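Local coordinates for galactose-binding-like protein (Bacteroides thetaiotaomicron, PDB 7M1B) that probably binds galactose-type or related carbohydrates as a SusE-like protein of a gut bacterium, in a family for which some degradative capacity has been suggested, at residues G124-H129 with H176-R181; T130-G133 with Y137-F140; T212-L215 with I219-D222; H236-W241 with S281-A286; P255-F260 with G305-W310. One frame throughout, in Å; residues are numbered along the deposited sequence.

Interaction 1 (G124-H129 with H176-R181)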
# COMPACT_ATOMS: atom_id res chain seq x y z
N GLY A 124 -3.06 -7.54 12.45
CA GLY A 124 -2.86 -8.89 12.96
C GLY A 124 -1.62 -8.98 13.88
O GLY A 124 -1.14 -10.06 14.21
N GLY A 125 -1.16 -7.85 14.41
CA GLY A 125 -0.04 -7.92 15.35
C GLY A 125 0.46 -6.56 15.78
O GLY A 125 -0.30 -5.62 16.04
N ILE A 126 1.80 -6.51 15.97
CA ILE A 126 2.41 -5.29 16.47
C ILE A 126 3.59 -4.93 15.57
O ILE A 126 4.18 -5.79 14.89
CB ILE A 126 2.83 -5.45 17.94
CG1 ILE A 126 3.73 -6.68 18.10
CG2 ILE A 126 1.60 -5.49 18.84
CD1 ILE A 126 4.46 -6.72 19.47
N TYR A 127 3.88 -3.64 15.57
CA TYR A 127 5.04 -3.09 14.90
C TYR A 127 5.99 -2.54 15.96
O TYR A 127 5.58 -1.70 16.75
CB TYR A 127 4.63 -2.02 13.89
CG TYR A 127 5.74 -1.27 13.22
CD1 TYR A 127 6.60 -1.93 12.34
CD2 TYR A 127 5.95 0.08 13.48
CE1 TYR A 127 7.63 -1.25 11.72
CE2 TYR A 127 7.00 0.77 12.87
CZ TYR A 127 7.83 0.10 11.98
OH TYR A 127 8.93 0.70 11.39
N ILE A 128 7.23 -3.02 15.95
CA ILE A 128 8.22 -2.61 16.95
C ILE A 128 9.27 -1.74 16.29
O ILE A 128 9.82 -2.15 15.27
CB ILE A 128 8.86 -3.85 17.59
CG1 ILE A 128 7.82 -4.63 18.39
CG2 ILE A 128 10.01 -3.42 18.49
CD1 ILE A 128 8.26 -6.01 18.81
N HIS A 129 9.52 -0.54 16.83
CA HIS A 129 10.53 0.34 16.26
C HIS A 129 11.40 0.94 17.36
O HIS A 129 10.94 1.24 18.46
CB HIS A 129 9.98 1.37 15.27
CG HIS A 129 8.80 2.15 15.73
ND1 HIS A 129 8.82 3.53 15.86
CD2 HIS A 129 7.55 1.74 16.05
CE1 HIS A 129 7.62 3.94 16.24
NE2 HIS A 129 6.83 2.85 16.38
N HIS A 176 -3.87 -7.86 23.80
CA HIS A 176 -2.92 -8.89 24.17
C HIS A 176 -1.74 -8.24 24.87
O HIS A 176 -1.40 -7.09 24.60
CB HIS A 176 -2.33 -9.55 22.93
CG HIS A 176 -3.29 -10.27 22.06
ND1 HIS A 176 -3.69 -11.57 22.31
CD2 HIS A 176 -3.88 -9.88 20.91
CE1 HIS A 176 -4.49 -11.96 21.34
NE2 HIS A 176 -4.55 -10.96 20.44
N ASP A 177 -1.16 -8.99 25.81
CA ASP A 177 0.00 -8.54 26.55
C ASP A 177 1.25 -8.98 25.79
O ASP A 177 1.35 -10.17 25.39
CB ASP A 177 -0.05 -9.17 27.95
CG ASP A 177 -1.32 -8.84 28.71
OD1 ASP A 177 -1.83 -7.71 28.55
OD2 ASP A 177 -1.79 -9.73 29.47
N PHE A 178 2.14 -8.01 25.56
CA PHE A 178 3.39 -8.24 24.86
C PHE A 178 4.56 -7.93 25.80
O PHE A 178 4.46 -7.07 26.69
CB PHE A 178 3.46 -7.41 23.57
CG PHE A 178 2.41 -7.76 22.53
CD1 PHE A 178 2.64 -8.80 21.63
CD2 PHE A 178 1.20 -7.07 22.46
CE1 PHE A 178 1.71 -9.13 20.66
CE2 PHE A 178 0.28 -7.40 21.47
CZ PHE A 178 0.52 -8.44 20.60
N LYS A 179 5.66 -8.66 25.59
CA LYS A 179 6.89 -8.42 26.34
C LYS A 179 8.05 -8.43 25.33
O LYS A 179 8.06 -9.33 24.45
CB LYS A 179 7.03 -9.52 27.40
CG LYS A 179 8.42 -9.79 27.96
CD LYS A 179 8.51 -11.14 28.65
CE LYS A 179 7.58 -11.30 29.84
NZ LYS A 179 8.17 -12.16 30.89
N VAL A 180 8.96 -7.44 25.46
CA VAL A 180 10.12 -7.30 24.59
C VAL A 180 11.40 -7.19 25.42
O VAL A 180 11.48 -6.46 26.41
CB VAL A 180 10.05 -6.12 23.58
CG1 VAL A 180 11.25 -6.23 22.60
CG2 VAL A 180 8.71 -6.04 22.82
N ARG A 181 12.43 -7.94 25.03
CA ARG A 181 13.77 -7.81 25.64
C ARG A 181 14.77 -7.71 24.50
O ARG A 181 14.52 -8.36 23.43
CB ARG A 181 14.05 -9.01 26.54
CG ARG A 181 13.85 -8.73 28.02
CD ARG A 181 14.35 -9.84 28.92
NE ARG A 181 15.29 -9.29 29.88
CZ ARG A 181 15.91 -9.98 30.82
NH1 ARG A 181 15.67 -11.28 30.95
NH2 ARG A 181 16.76 -9.38 31.64

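Interaction 2 (T130-G133 with Y137-F140)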
# COMPACT_ATOMS: atom_id res chain seq x y z
N THR A 130 12.68 1.10 17.04
CA THR A 130 13.61 1.76 17.97
C THR A 130 14.77 2.34 17.19
O THR A 130 14.78 2.21 15.96
CB THR A 130 13.97 0.86 19.16
OG1 THR A 130 14.53 1.69 20.18
CG2 THR A 130 14.89 -0.27 18.78
N THR A 131 15.72 2.94 17.92
CA THR A 131 16.87 3.60 17.30
C THR A 131 18.18 2.91 17.66
O THR A 131 18.36 2.30 18.73
CB THR A 131 16.89 5.10 17.62
OG1 THR A 131 17.96 5.72 16.90
CG2 THR A 131 17.06 5.34 19.11
N ASN A 132 19.13 3.03 16.74
CA ASN A 132 20.36 2.27 16.79
C ASN A 132 21.37 3.02 15.93
O ASN A 132 21.86 2.47 14.94
CB ASN A 132 20.08 0.84 16.30
CG ASN A 132 21.28 -0.09 16.27
OD1 ASN A 132 22.20 0.05 17.08
ND2 ASN A 132 21.23 -1.07 15.35
N GLY A 133 21.66 4.27 16.31
CA GLY A 133 22.50 5.17 15.52
C GLY A 133 23.92 4.63 15.28
O GLY A 133 24.64 5.10 14.35
N TYR A 137 24.61 -4.59 16.52
CA TYR A 137 23.89 -5.83 16.27
C TYR A 137 23.08 -6.20 17.50
O TYR A 137 23.59 -6.45 18.56
CB TYR A 137 24.83 -6.94 15.79
CG TYR A 137 24.22 -8.26 15.38
CD1 TYR A 137 23.80 -8.46 14.08
CD2 TYR A 137 24.08 -9.31 16.28
CE1 TYR A 137 23.24 -9.67 13.67
CE2 TYR A 137 23.55 -10.53 15.89
CZ TYR A 137 23.15 -10.72 14.57
OH TYR A 137 22.57 -11.92 14.21
N LEU A 138 21.75 -6.12 17.36
CA LEU A 138 20.81 -6.26 18.47
C LEU A 138 19.94 -7.48 18.15
O LEU A 138 19.93 -7.86 16.97
CB LEU A 138 20.00 -4.95 18.59
CG LEU A 138 20.81 -3.69 18.94
CD1 LEU A 138 19.89 -2.46 18.85
CD2 LEU A 138 21.43 -3.78 20.35
N ILE A 139 19.44 -8.15 19.21
CA ILE A 139 18.55 -9.33 19.13
C ILE A 139 17.30 -9.01 19.95
O ILE A 139 17.39 -8.73 21.16
CB ILE A 139 19.32 -10.56 19.70
CG1 ILE A 139 20.79 -10.54 19.28
CG2 ILE A 139 18.64 -11.89 19.28
CD1 ILE A 139 21.03 -10.84 17.81
N PHE A 140 16.16 -9.01 19.27
CA PHE A 140 14.94 -8.69 19.97
C PHE A 140 14.17 -9.98 20.21
O PHE A 140 13.90 -10.70 19.25
CB PHE A 140 14.13 -7.73 19.12
CG PHE A 140 14.71 -6.34 18.98
CD1 PHE A 140 15.80 -6.09 18.14
CD2 PHE A 140 14.17 -5.26 19.69
CE1 PHE A 140 16.29 -4.80 17.98
CE2 PHE A 140 14.66 -3.97 19.52
CZ PHE A 140 15.70 -3.73 18.66

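Interaction 3 (T212-L215 with I219-D222)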
# COMPACT_ATOMS: atom_id res chain seq x y z
N THR A 212 -11.85 12.68 -6.63
CA THR A 212 -10.72 13.18 -7.39
C THR A 212 -10.08 14.34 -6.62
O THR A 212 -10.78 15.15 -5.97
CB THR A 212 -11.19 13.67 -8.75
OG1 THR A 212 -11.91 12.60 -9.37
CG2 THR A 212 -10.00 14.05 -9.65
N PHE A 213 -8.72 14.36 -6.62
CA PHE A 213 -8.01 15.48 -6.00
C PHE A 213 -6.91 15.93 -6.96
O PHE A 213 -5.71 15.63 -6.77
CB PHE A 213 -7.47 15.09 -4.61
CG PHE A 213 -7.30 16.26 -3.68
CD1 PHE A 213 -8.36 16.76 -2.93
CD2 PHE A 213 -6.09 16.97 -3.64
CE1 PHE A 213 -8.19 17.87 -2.10
CE2 PHE A 213 -5.97 18.11 -2.86
CZ PHE A 213 -7.00 18.54 -2.06
N TYR A 214 -7.33 16.65 -7.99
CA TYR A 214 -6.49 16.91 -9.18
C TYR A 214 -5.45 18.00 -8.86
O TYR A 214 -5.78 19.09 -8.41
CB TYR A 214 -7.37 17.35 -10.34
CG TYR A 214 -6.60 17.69 -11.60
CD1 TYR A 214 -5.83 16.74 -12.27
CD2 TYR A 214 -6.77 18.94 -12.16
CE1 TYR A 214 -5.18 17.08 -13.46
CE2 TYR A 214 -6.20 19.26 -13.37
CZ TYR A 214 -5.32 18.36 -13.97
OH TYR A 214 -4.74 18.70 -15.18
N LEU A 215 -4.15 17.63 -8.94
CA LEU A 215 -3.02 18.52 -8.78
C LEU A 215 -2.41 18.86 -10.16
O LEU A 215 -2.61 18.13 -11.12
CB LEU A 215 -2.02 17.88 -7.82
CG LEU A 215 -2.66 17.47 -6.48
CD1 LEU A 215 -1.58 16.86 -5.62
CD2 LEU A 215 -3.25 18.71 -5.78
N ILE A 219 -1.82 13.44 -14.43
CA ILE A 219 -2.58 13.09 -15.64
C ILE A 219 -4.06 13.26 -15.33
O ILE A 219 -4.51 12.94 -14.22
CB ILE A 219 -2.30 11.67 -16.20
CG1 ILE A 219 -2.55 10.56 -15.17
CG2 ILE A 219 -0.84 11.59 -16.72
CD1 ILE A 219 -2.47 9.14 -15.72
N LYS A 220 -4.80 13.58 -16.38
CA LYS A 220 -6.24 13.71 -16.35
C LYS A 220 -6.86 12.31 -16.55
O LYS A 220 -6.37 11.52 -17.40
CB LYS A 220 -6.72 14.67 -17.43
CG LYS A 220 -6.43 16.15 -17.20
CD LYS A 220 -7.00 17.04 -18.32
CE LYS A 220 -6.63 18.49 -18.19
NZ LYS A 220 -6.95 19.28 -19.43
N MET A 221 -8.00 12.06 -15.85
CA MET A 221 -8.60 10.73 -15.90
C MET A 221 -10.10 10.87 -16.24
O MET A 221 -10.90 10.06 -15.77
CB MET A 221 -8.36 9.94 -14.60
CG MET A 221 -6.84 9.52 -14.44
SD MET A 221 -6.39 8.32 -15.69
CE MET A 221 -7.14 6.86 -15.01
N ASP A 222 -10.43 11.92 -16.98
CA ASP A 222 -11.84 12.25 -17.27
C ASP A 222 -12.18 12.05 -18.76
O ASP A 222 -13.19 12.60 -19.27
CB ASP A 222 -12.16 13.71 -16.85
CG ASP A 222 -11.43 14.73 -17.66
OD1 ASP A 222 -10.46 14.34 -18.33
OD2 ASP A 222 -11.85 15.92 -17.58

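Interaction 4 (H236-W241 with S281-A286)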
# COMPACT_ATOMS: atom_id res chain seq x y z
N HIS A 236 -17.88 -3.13 -10.92
CA HIS A 236 -16.67 -3.84 -11.33
C HIS A 236 -17.07 -5.25 -11.79
O HIS A 236 -18.25 -5.62 -11.68
CB HIS A 236 -15.69 -3.88 -10.16
CG HIS A 236 -16.17 -4.76 -9.03
ND1 HIS A 236 -17.28 -4.36 -8.22
CD2 HIS A 236 -15.90 -6.04 -8.69
CE1 HIS A 236 -17.54 -5.35 -7.34
NE2 HIS A 236 -16.68 -6.36 -7.60
N GLY A 237 -16.11 -5.95 -12.42
CA GLY A 237 -16.23 -7.35 -12.79
C GLY A 237 -16.10 -7.52 -14.30
O GLY A 237 -15.97 -6.54 -15.09
N LEU A 238 -16.15 -8.78 -14.72
CA LEU A 238 -15.83 -9.19 -16.09
C LEU A 238 -16.66 -8.44 -17.09
O LEU A 238 -16.13 -7.89 -18.09
CB LEU A 238 -16.05 -10.68 -16.23
CG LEU A 238 -15.69 -11.24 -17.60
CD1 LEU A 238 -14.17 -11.09 -17.90
CD2 LEU A 238 -16.08 -12.75 -17.66
N ASN A 239 -17.98 -8.36 -16.84
CA ASN A 239 -18.92 -7.82 -17.79
C ASN A 239 -19.17 -6.31 -17.62
O ASN A 239 -20.12 -5.76 -18.17
CB ASN A 239 -20.21 -8.63 -17.85
CG ASN A 239 -20.06 -9.91 -18.63
OD1 ASN A 239 -19.08 -10.06 -19.38
ND2 ASN A 239 -20.98 -10.85 -18.42
N SER A 240 -18.45 -5.67 -16.70
CA SER A 240 -18.64 -4.25 -16.43
C SER A 240 -18.06 -3.37 -17.55
O SER A 240 -16.97 -3.68 -18.09
CB SER A 240 -17.96 -3.92 -15.15
OG SER A 240 -18.04 -2.53 -14.86
N TRP A 241 -18.80 -2.29 -17.82
CA TRP A 241 -18.33 -1.23 -18.74
C TRP A 241 -17.76 -0.04 -17.95
O TRP A 241 -17.49 1.06 -18.51
CB TRP A 241 -19.47 -0.78 -19.71
CG TRP A 241 -19.18 -1.30 -21.11
CD1 TRP A 241 -18.81 -0.55 -22.20
CD2 TRP A 241 -19.20 -2.67 -21.56
NE1 TRP A 241 -18.62 -1.38 -23.26
CE2 TRP A 241 -18.81 -2.67 -22.90
CE3 TRP A 241 -19.43 -3.91 -20.92
CZ2 TRP A 241 -18.74 -3.83 -23.67
CZ3 TRP A 241 -19.31 -5.08 -21.66
CH2 TRP A 241 -18.96 -5.02 -23.02
N SER A 281 -11.74 -8.83 -23.10
CA SER A 281 -10.71 -8.71 -24.12
C SER A 281 -9.78 -7.53 -23.85
O SER A 281 -8.71 -7.46 -24.43
CB SER A 281 -11.29 -8.60 -25.51
OG SER A 281 -12.02 -7.41 -25.62
N TYR A 282 -10.17 -6.62 -22.96
CA TYR A 282 -9.35 -5.44 -22.64
C TYR A 282 -8.33 -5.67 -21.54
O TYR A 282 -7.54 -4.78 -21.22
CB TYR A 282 -10.22 -4.22 -22.35
CG TYR A 282 -10.73 -3.64 -23.63
CD1 TYR A 282 -11.93 -4.11 -24.19
CD2 TYR A 282 -10.13 -2.52 -24.19
CE1 TYR A 282 -12.40 -3.57 -25.39
CE2 TYR A 282 -10.54 -2.01 -25.42
CZ TYR A 282 -11.75 -2.48 -25.98
OH TYR A 282 -12.20 -1.95 -27.17
N TYR A 283 -8.42 -6.83 -20.88
CA TYR A 283 -7.40 -7.09 -19.88
C TYR A 283 -5.99 -7.09 -20.46
O TYR A 283 -5.72 -7.55 -21.60
CB TYR A 283 -7.68 -8.41 -19.10
CG TYR A 283 -8.89 -8.39 -18.20
CD1 TYR A 283 -9.17 -7.30 -17.38
CD2 TYR A 283 -9.73 -9.51 -18.11
CE1 TYR A 283 -10.27 -7.31 -16.52
CE2 TYR A 283 -10.83 -9.54 -17.24
CZ TYR A 283 -11.05 -8.47 -16.40
OH TYR A 283 -12.15 -8.44 -15.57
N TYR A 284 -5.07 -6.60 -19.65
CA TYR A 284 -3.62 -6.68 -19.90
C TYR A 284 -3.24 -5.94 -21.19
O TYR A 284 -2.30 -6.33 -21.89
CB TYR A 284 -3.20 -8.17 -19.94
CG TYR A 284 -3.34 -8.80 -18.58
CD1 TYR A 284 -2.47 -8.48 -17.54
CD2 TYR A 284 -4.33 -9.73 -18.39
CE1 TYR A 284 -2.61 -9.07 -16.28
CE2 TYR A 284 -4.50 -10.31 -17.13
CZ TYR A 284 -3.60 -10.01 -16.10
OH TYR A 284 -3.73 -10.55 -14.85
N ARG A 285 -3.99 -4.88 -21.49
CA ARG A 285 -3.66 -3.97 -22.60
C ARG A 285 -4.59 -2.75 -22.45
O ARG A 285 -5.33 -2.64 -21.45
CB ARG A 285 -3.96 -4.66 -23.95
CG ARG A 285 -5.43 -4.95 -24.29
CD ARG A 285 -5.71 -5.56 -25.69
NE ARG A 285 -7.16 -5.62 -26.07
CZ ARG A 285 -7.87 -4.77 -26.84
NH1 ARG A 285 -7.29 -3.68 -27.34
NH2 ARG A 285 -9.17 -5.00 -27.09
N ALA A 286 -4.41 -1.76 -23.35
CA ALA A 286 -5.36 -0.65 -23.44
C ALA A 286 -5.57 0.05 -22.09
O ALA A 286 -6.70 0.24 -21.61
CB ALA A 286 -6.68 -1.14 -24.03

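Interaction 5 (P255-F260 with G305-W310)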
# COMPACT_ATOMS: atom_id res chain seq x y z
N PRO A 255 7.61 8.06 -15.46
CA PRO A 255 6.37 7.78 -14.72
C PRO A 255 5.40 8.96 -14.73
O PRO A 255 5.76 10.15 -14.90
CB PRO A 255 6.91 7.57 -13.27
CG PRO A 255 8.13 8.48 -13.19
CD PRO A 255 8.77 8.33 -14.57
N VAL A 256 4.12 8.60 -14.68
CA VAL A 256 3.06 9.60 -14.57
C VAL A 256 2.25 9.29 -13.33
O VAL A 256 2.39 8.21 -12.79
CB VAL A 256 2.16 9.57 -15.81
CG1 VAL A 256 2.95 9.92 -17.10
CG2 VAL A 256 1.41 8.23 -15.98
N TRP A 257 1.31 10.17 -12.92
CA TRP A 257 0.63 9.87 -11.65
C TRP A 257 -0.76 10.55 -11.67
O TRP A 257 -0.97 11.62 -12.30
CB TRP A 257 1.48 10.36 -10.44
CG TRP A 257 2.00 11.77 -10.59
CD1 TRP A 257 1.39 12.95 -10.28
CD2 TRP A 257 3.32 12.10 -11.05
NE1 TRP A 257 2.20 14.03 -10.58
CE2 TRP A 257 3.41 13.52 -11.02
CE3 TRP A 257 4.41 11.32 -11.51
CZ2 TRP A 257 4.57 14.20 -11.46
CZ3 TRP A 257 5.55 12.01 -11.93
CH2 TRP A 257 5.64 13.42 -11.87
N PHE A 258 -1.65 10.02 -10.84
CA PHE A 258 -2.90 10.68 -10.52
C PHE A 258 -3.10 10.65 -9.00
O PHE A 258 -2.41 9.92 -8.29
CB PHE A 258 -4.13 10.11 -11.25
CG PHE A 258 -4.40 8.64 -10.99
CD1 PHE A 258 -4.83 8.20 -9.77
CD2 PHE A 258 -4.20 7.68 -11.97
CE1 PHE A 258 -5.08 6.85 -9.53
CE2 PHE A 258 -4.47 6.34 -11.75
CZ PHE A 258 -4.88 5.91 -10.52
N THR A 259 -3.99 11.54 -8.54
CA THR A 259 -4.15 11.86 -7.12
C THR A 259 -5.62 11.81 -6.74
O THR A 259 -6.47 12.38 -7.44
CB THR A 259 -3.63 13.28 -6.74
OG1 THR A 259 -2.34 13.45 -7.34
CG2 THR A 259 -3.59 13.49 -5.24
N PHE A 260 -5.90 11.14 -5.60
CA PHE A 260 -7.29 11.22 -5.13
C PHE A 260 -7.31 11.37 -3.60
O PHE A 260 -6.27 11.25 -2.93
CB PHE A 260 -8.12 9.98 -5.53
CG PHE A 260 -7.59 8.63 -5.14
CD1 PHE A 260 -7.95 8.11 -3.91
CD2 PHE A 260 -6.72 7.92 -5.97
CE1 PHE A 260 -7.54 6.81 -3.58
CE2 PHE A 260 -6.29 6.65 -5.62
CZ PHE A 260 -6.71 6.07 -4.42
N GLY A 305 1.27 20.03 -7.18
CA GLY A 305 1.57 18.59 -7.29
C GLY A 305 3.02 18.24 -6.96
O GLY A 305 3.48 17.13 -7.30
N SER A 306 3.69 19.14 -6.27
CA SER A 306 5.05 18.79 -5.84
C SER A 306 5.05 17.50 -5.03
O SER A 306 4.18 17.27 -4.19
CB SER A 306 5.59 19.92 -4.99
OG SER A 306 6.83 19.55 -4.42
N TRP A 307 6.12 16.69 -5.19
CA TRP A 307 6.21 15.45 -4.43
C TRP A 307 6.73 15.64 -2.99
O TRP A 307 6.66 14.72 -2.16
CB TRP A 307 7.11 14.50 -5.22
CG TRP A 307 6.38 13.83 -6.36
CD1 TRP A 307 6.44 14.10 -7.70
CD2 TRP A 307 5.57 12.66 -6.22
NE1 TRP A 307 5.65 13.21 -8.41
CE2 TRP A 307 5.12 12.29 -7.52
CE3 TRP A 307 5.19 11.89 -5.11
CZ2 TRP A 307 4.34 11.14 -7.72
CZ3 TRP A 307 4.38 10.78 -5.31
CH2 TRP A 307 3.98 10.39 -6.60
N ASP A 308 7.13 16.87 -2.65
CA ASP A 308 7.52 17.19 -1.28
C ASP A 308 6.34 16.89 -0.34
O ASP A 308 5.17 17.27 -0.63
CB ASP A 308 7.87 18.67 -1.19
CG ASP A 308 9.20 19.00 -1.85
OD1 ASP A 308 9.92 18.09 -2.38
OD2 ASP A 308 9.54 20.18 -1.83
N GLY A 309 6.61 16.15 0.73
CA GLY A 309 5.56 15.92 1.72
C GLY A 309 4.80 14.61 1.49
O GLY A 309 3.95 14.23 2.31
N TRP A 310 5.10 13.91 0.39
CA TRP A 310 4.50 12.61 0.06
C TRP A 310 5.41 11.49 0.54
O TRP A 310 6.64 11.61 0.42
CB TRP A 310 4.27 12.50 -1.46
CG TRP A 310 3.14 13.39 -1.93
CD1 TRP A 310 3.22 14.69 -2.40
CD2 TRP A 310 1.77 12.99 -2.11
NE1 TRP A 310 1.96 15.13 -2.79
CE2 TRP A 310 1.06 14.10 -2.61
CE3 TRP A 310 1.08 11.78 -1.82
CZ2 TRP A 310 -0.32 14.02 -2.91
CZ3 TRP A 310 -0.27 11.73 -2.08
CH2 TRP A 310 -0.93 12.82 -2.59

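Interaction 1 (G124-H129 with H176-R181)
F178 meets I126 with the flat of its ring. The CG2 methyl of I126 sits over one face, 3.8 Å from the ring centroid and 23° off the normal, a CH-pi contact displaced toward the rim. The other branch of the isoleucine lies over the opposite part of the same face, where CD1 comes to 3.5 Å from F178 CD1, and the two branches together cover that face from CG and CD1 to CE2 and CZ. What permits this is the first torsion of I126 (chi1 54°), which leaves CG2 beside the backbone N and CG1 between N and the carbonyl carbon. F171 adds an edge-to-face partner to the phenylalanine. With an alanine at F178, both I126 methyls would probably be left facing a gap between the sheets, and F171 would lose one of its aromatic neighbours. Two residues on, V180 repeats the inward direction on a smaller scale: its CG2 and the CD1 of I128 approach tip to tip at 4.0 Å. Such packing is that of a beta-sandwich core, here between a three-stranded and a four-stranded antiparallel sheet whose strand order is consistent with a fibronectin type III-like fold.

Interaction 2 (T130-G133 with Y137-F140)
T130 and F140 cross obliquely, the methyl of the threonine arriving at the rim of the ring and close to its plane. CG2 of T130 lies 3.6 Å from F140 CZ and 3.8 Å from F140 CE2. The threonine hydroxyl is occupied elsewhere, bonded to the carbonyl O of A113, and that bond helps explain why the methyl is the branch presented to the ring. Strands 125-131 and 138-144, joined by the short connection between these segments, do not pair as a hairpin; each belongs to a different sheet of the sandwich, and the contact lies inside a beta-arch. The second pair within the arch, N132 and L138, comes from opposite directions. With CG anti to the backbone N (chi1 179°), N132 extends its amide across the arch, and CD1 of L138 sits over the flat of it, 3.8 Å from N132 CG and 4.0 Å from N132 ND2. This amide is buried but bonded: ND2 donates to the carbonyl oxygens of N136 and V161, two grips that should restrain its rotation. Helix 109-115 closes one side, with A109 touching both N132 and L138, while F166 meets F140 edge-to-face.

Interaction 3 (T212-L215 with I219-D222)
Y214 and K220 meet across a bend in the long loop that leads from strand 211-212 to strand 244-245, on the surface of the galactose-binding-like domain, beside strand 256-274. The bend is pinned from within by D218, whose OD2 accepts from the backbone N of L215. Both limbs are tied by backbone bonds to strand 256-274, at T259 and W257, and these fix the opening across which the two side chains meet. With CG anti to the backbone N (chi1 178°), Y214 swings its ring toward the other limb and brings the phenol oxygen alongside the lysine. OH of Y214 lies 3.6 Å from K220 CE and 3.7 Å from K220 CG, while CG is also 4.1 Å from Y214 CE1. The lysine is extended beyond CG and runs past the hydroxyl, and its NZ ends 4.8 Å from Y214 OH, too far for a hydrogen bond. Near the plane of the ring, at its edge, the carbonyl O of I219 stands 4.3 Å from Y214 CE1. Farther along, M221 packs on F258 and D222 bonds the hydroxyl of Y247, which also touches K220; these link the second limb to the body of the domain. The exposed Y214 touches a crystal neighbour as well. Across the bend, then, lysine methylenes lie against a phenol without a polar bond; the charged amine continues past the ring, and the contact is likely to be weak and adaptable compared with the backbone bonds beneath it.

Interaction 4 (H236-W241 with S281-A286)
The ring of Y283 is met at CE2 by the CD1 methyl of L238, 3.7 Å away, the two side chains crossing at about a right angle. Its hydroxyl reaches on over the start of the other segment, with OH 3.8 Å from L238 CA and 4.2 Å from G237 C. Beside this pair a second tyrosine, Y282, carries the guanidinium of R285 on one face: NH2 lies over the ring centre, 3.6 Å above the plane. That group is steadied by a second contact, for NE donates to the carbonyl O of S281 at 2.9 Å along a fairly straight path (157°), though tilted out of the carbonyl plane. On the opposite segment the W241 indole has the carbonyl O of N239 at its edge and in its plane. Each segment is a loop of the galactose-binding-like domain shaped by a beta turn, type I from G237 to S240 and type II from Y282 to R285. The first is closed by S240 N to G237 O at 3.1 Å, and the backbone angles of G237 suit glycine alone. L238 has CG anti to the backbone N (chi1 -178°), which carries the methyl across to the tyrosine. Helix 331-338 lies against both partners, I334 touching L238 while A337 and S338 touch Y283, and the hydroxyl of S277 bonds the carbonyl oxygens of G237 and L238.

Interaction 5 (P255-F260 with G305-W310)
A T-shaped pair of tryptophans, W257 on strand 256-274 and W307 in the loop before strand 311-317, forms the heart of an aromatic cluster in the galactose-binding-like domain. W307 turns its edge to the face of W257: the planes stand at 78°, and the five-membered ring of W307 is centred 4.5 Å from the six-membered ring of W257. NE1 of W307 leads, 3.4 Å from W257 CZ2, and its N-H is directed down at the six-membered ring, while CZ2 of W307 follows at 3.6 Å from W257 CD2. W257 can offer its face because CG occupies the crowded position between N and the carbonyl carbon (chi1 47°), and its own NE1 is held by OD1 of N217. An alanine in place of W257 would probably leave the W307 N-H without the ring it points at and N217 without its indole donor. Farther along the strand, CG2 of T259 touches W310 CH2 at 3.8 Å, while the threonine hydroxyl bonds D218 and R356. The loop presents both tryptophans through a type II turn closed by W310 N to W307 O at 3.1 Å, overlapped at its start by an ST turn in which S306 OG accepts from D308 N. R356 and K358 make cation-pi contacts with W307, and W295 meets it edge-to-face. An N-H aimed at a pi face should be electrostatically favourable, and the nearby positive charges would probably favour the electron-rich faces of the W307 ring, so polarity as well as shape appears to orient the indole.

Interactions 1 and 2 share strand 125-131 and touch where V180 CG1 lies 4.2 Å from F140 CD2, so they are neighbouring stretches of one sandwich core. Interactions 3 and 5 join differently: the loop limbs of interaction 3 pair with the strand of interaction 5 through probable hydrogen bonds, I219 N to W257 O at 2.9 Å and F213 N to T259 O at 3.1 Å. From the sandwich to the galactose-binding-like domain, the centres of interactions 1 and 5 are about 34 Å apart. Interaction 4, in the same domain as interaction 5 but about 27 Å from it between centres, lies farther off still, its centre about 43 Å from that of interaction 1. None of the five can be tied to a defined sugar site.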